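Local atomic coordinates of serine-threonine phosphatase 2C (Toxoplasma gondii, PDB entry 2I44), a protein that probably removes phosphate groups from serine and threonine residues of proteins, as a member of the metal-dependent PP2C phosphatase family that here binds calcium ions. Residues Q45-R50 and P83-V88. Residues are numbered along the deposited sequence; the frame is centred on the assembly and turned at random.
Sequences QLVPGR and PAWQEV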
loop_
_atom_site.group_PDB
_atom_site.type_symbol
_atom_site.label_atom_id
_atom_site.label_comp_id
_atom_site.label_asym_id
_atom_site.label_seq_id
_atom_site.Cartn_x
_atom_site.Cartn_y
_atom_site.Cartn_z
ATOM N N GLN A 45 -16.859 6.457 0.950
ATOM C CA GLN A 45 -17.242 7.662 1.687
ATOM C C GLN A 45 -16.617 7.576 3.073
ATOM O O GLN A 45 -17.178 6.986 3.994
ATOM C CB GLN A 45 -18.767 7.783 1.795
ATOM C CG GLN A 45 -19.217 8.885 2.745
ATOM C CD GLN A 45 -20.725 9.068 2.781
ATOM O OE1 GLN A 45 -21.311 9.681 1.887
ATOM N NE2 GLN A 45 -21.361 8.529 3.815
ATOM N N LEU A 46 -15.442 8.177 3.210
ATOM C CA LEU A 46 -14.700 8.143 4.464
ATOM C C LEU A 46 -15.239 9.087 5.541
ATOM O O LEU A 46 -15.172 8.777 6.733
ATOM C CB LEU A 46 -13.226 8.452 4.181
ATOM C CG LEU A 46 -12.233 8.234 5.318
ATOM C CD1 LEU A 46 -12.245 6.775 5.754
ATOM C CD2 LEU A 46 -10.848 8.644 4.845
ATOM N N VAL A 47 -15.775 10.230 5.123
ATOM C CA VAL A 47 -16.313 11.203 6.069
ATOM C C VAL A 47 -17.816 11.399 5.887
ATOM O O VAL A 47 -18.255 11.988 4.902
ATOM C CB VAL A 47 -15.609 12.571 5.913
ATOM C CG1 VAL A 47 -16.149 13.561 6.947
ATOM C CG2 VAL A 47 -14.097 12.399 6.066
ATOM N N PRO A 48 -18.625 10.905 6.843
ATOM C CA PRO A 48 -20.083 11.043 6.760
ATOM C C PRO A 48 -20.523 12.481 6.502
ATOM O O PRO A 48 -20.027 13.416 7.137
ATOM C CB PRO A 48 -20.556 10.531 8.117
ATOM C CG PRO A 48 -19.550 9.477 8.436
ATOM C CD PRO A 48 -18.246 10.146 8.050
ATOM N N GLY A 49 -21.449 12.642 5.564
ATOM C CA GLY A 49 -21.953 13.960 5.228
ATOM C C GLY A 49 -21.186 14.623 4.100
ATOM O O GLY A 49 -21.618 15.655 3.585
ATOM N N ARG A 50 -20.046 14.048 3.718
ATOM C CA ARG A 50 -19.240 14.613 2.639
ATOM C C ARG A 50 -19.173 13.635 1.483
ATOM O O ARG A 50 -19.462 12.454 1.646
ATOM C CB ARG A 50 -17.816 14.926 3.113
ATOM C CG ARG A 50 -17.707 15.991 4.185
ATOM C CD ARG A 50 -16.252 16.379 4.404
ATOM N NE ARG A 50 -15.692 17.054 3.236
ATOM C CZ ARG A 50 -15.844 18.349 2.977
ATOM N NH1 ARG A 50 -16.536 19.116 3.808
ATOM N NH2 ARG A 50 -15.317 18.882 1.882
ATOM N N PRO A 83 -6.842 11.156 16.886
ATOM C CA PRO A 83 -7.195 12.500 17.342
ATOM C C PRO A 83 -6.862 13.469 16.214
ATOM O O PRO A 83 -7.496 14.509 16.058
ATOM C CB PRO A 83 -6.298 12.690 18.559
ATOM C CG PRO A 83 -6.231 11.292 19.125
ATOM C CD PRO A 83 -5.990 10.467 17.872
ATOM N N ALA A 84 -5.860 13.093 15.422
ATOM C CA ALA A 84 -5.420 13.893 14.290
ATOM C C ALA A 84 -6.528 13.926 13.244
ATOM O O ALA A 84 -6.737 14.938 12.573
ATOM C CB ALA A 84 -4.149 13.294 13.694
ATOM N N TRP A 85 -7.234 12.810 13.104
ATOM C CA TRP A 85 -8.322 12.736 12.144
ATOM C C TRP A 85 -9.549 13.472 12.671
ATOM O O TRP A 85 -10.328 14.024 11.897
ATOM C CB TRP A 85 -8.672 11.279 11.830
ATOM C CG TRP A 85 -9.721 11.163 10.770
ATOM C CD1 TRP A 85 -11.043 10.888 10.956
ATOM C CD2 TRP A 85 -9.547 11.368 9.361
ATOM N NE1 TRP A 85 -11.708 10.907 9.751
ATOM C CE2 TRP A 85 -10.815 11.198 8.756
ATOM C CE3 TRP A 85 -8.445 11.682 8.551
ATOM C CZ2 TRP A 85 -11.011 11.327 7.378
ATOM C CZ3 TRP A 85 -8.641 11.812 7.178
ATOM C CH2 TRP A 85 -9.918 11.632 6.607
ATOM N N GLN A 86 -9.721 13.470 13.988
ATOM C CA GLN A 86 -10.848 14.165 14.592
ATOM C C GLN A 86 -10.693 15.639 14.247
ATOM O O GLN A 86 -11.672 16.324 13.963
ATOM C CB GLN A 86 -10.843 13.987 16.113
ATOM C CG GLN A 86 -10.755 12.524 16.550
ATOM C CD GLN A 86 -10.706 12.359 18.061
ATOM O OE1 GLN A 86 -10.480 13.322 18.799
ATOM N NE2 GLN A 86 -10.903 11.129 18.529
ATOM N N GLU A 87 -9.451 16.117 14.256
ATOM C CA GLU A 87 -9.182 17.508 13.921
ATOM C C GLU A 87 -9.404 17.726 12.430
ATOM O O GLU A 87 -9.700 18.840 12.002
ATOM C CB GLU A 87 -7.747 17.902 14.298
ATOM C CG GLU A 87 -7.341 17.481 15.693
ATOM C CD GLU A 87 -6.214 18.325 16.268
ATOM O OE1 GLU A 87 -5.362 18.821 15.492
ATOM O OE2 GLU A 87 -6.183 18.483 17.507
ATOM N N VAL A 88 -9.257 16.670 11.632
ATOM C CA VAL A 88 -9.494 16.812 10.198
ATOM C C VAL A 88 -10.997 16.946 9.988
ATOM O O VAL A 88 -11.459 17.752 9.181
ATOM C CB VAL A 88 -8.986 15.592 9.397
ATOM C CG1 VAL A 88 -9.554 15.623 7.980
ATOM C CG2 VAL A 88 -7.478 15.608 9.338
#
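W85 of helix 83-92 drives the six-membered end of its indole against L46 and V47 in the loop joining strands 38-43 and 53-62, a helix-to-loop contact in the alpha-beta-beta-alpha sandwich of the PP2C fold. The tight part is small and wholly apolar: no hydrogen bond crosses, and the two segments bury 116 Å². CD2 of L46 stands 3.6 Å from W85 CH2, while CG2 of V47 reaches W85 CZ2 at 3.5 Å; both methyls meet the ring obliquely. A chi1 of -176° puts W85 CG trans to the backbone N, and the indole projects off the helix until CZ2 and CH2 reach the loop. V88 CG1 lies 4.0 Å above the W85 ring plane, offset toward the rim, on the side away from L46 CD2. L79 of helix 66-80 and V144 of strand 137-146 each touch both L46 and W85, closing the buried side. The solvent side is looser: P48 and G49 are exposed, and neither meets 83-88. There the chain reverses in a type II turn from V47 to R50, with G49 at positive phi (92°), and R50 directs its guanidinium to a salt bridge with D52. R50 N closes the turn, donating to V47 O at 3.0 Å.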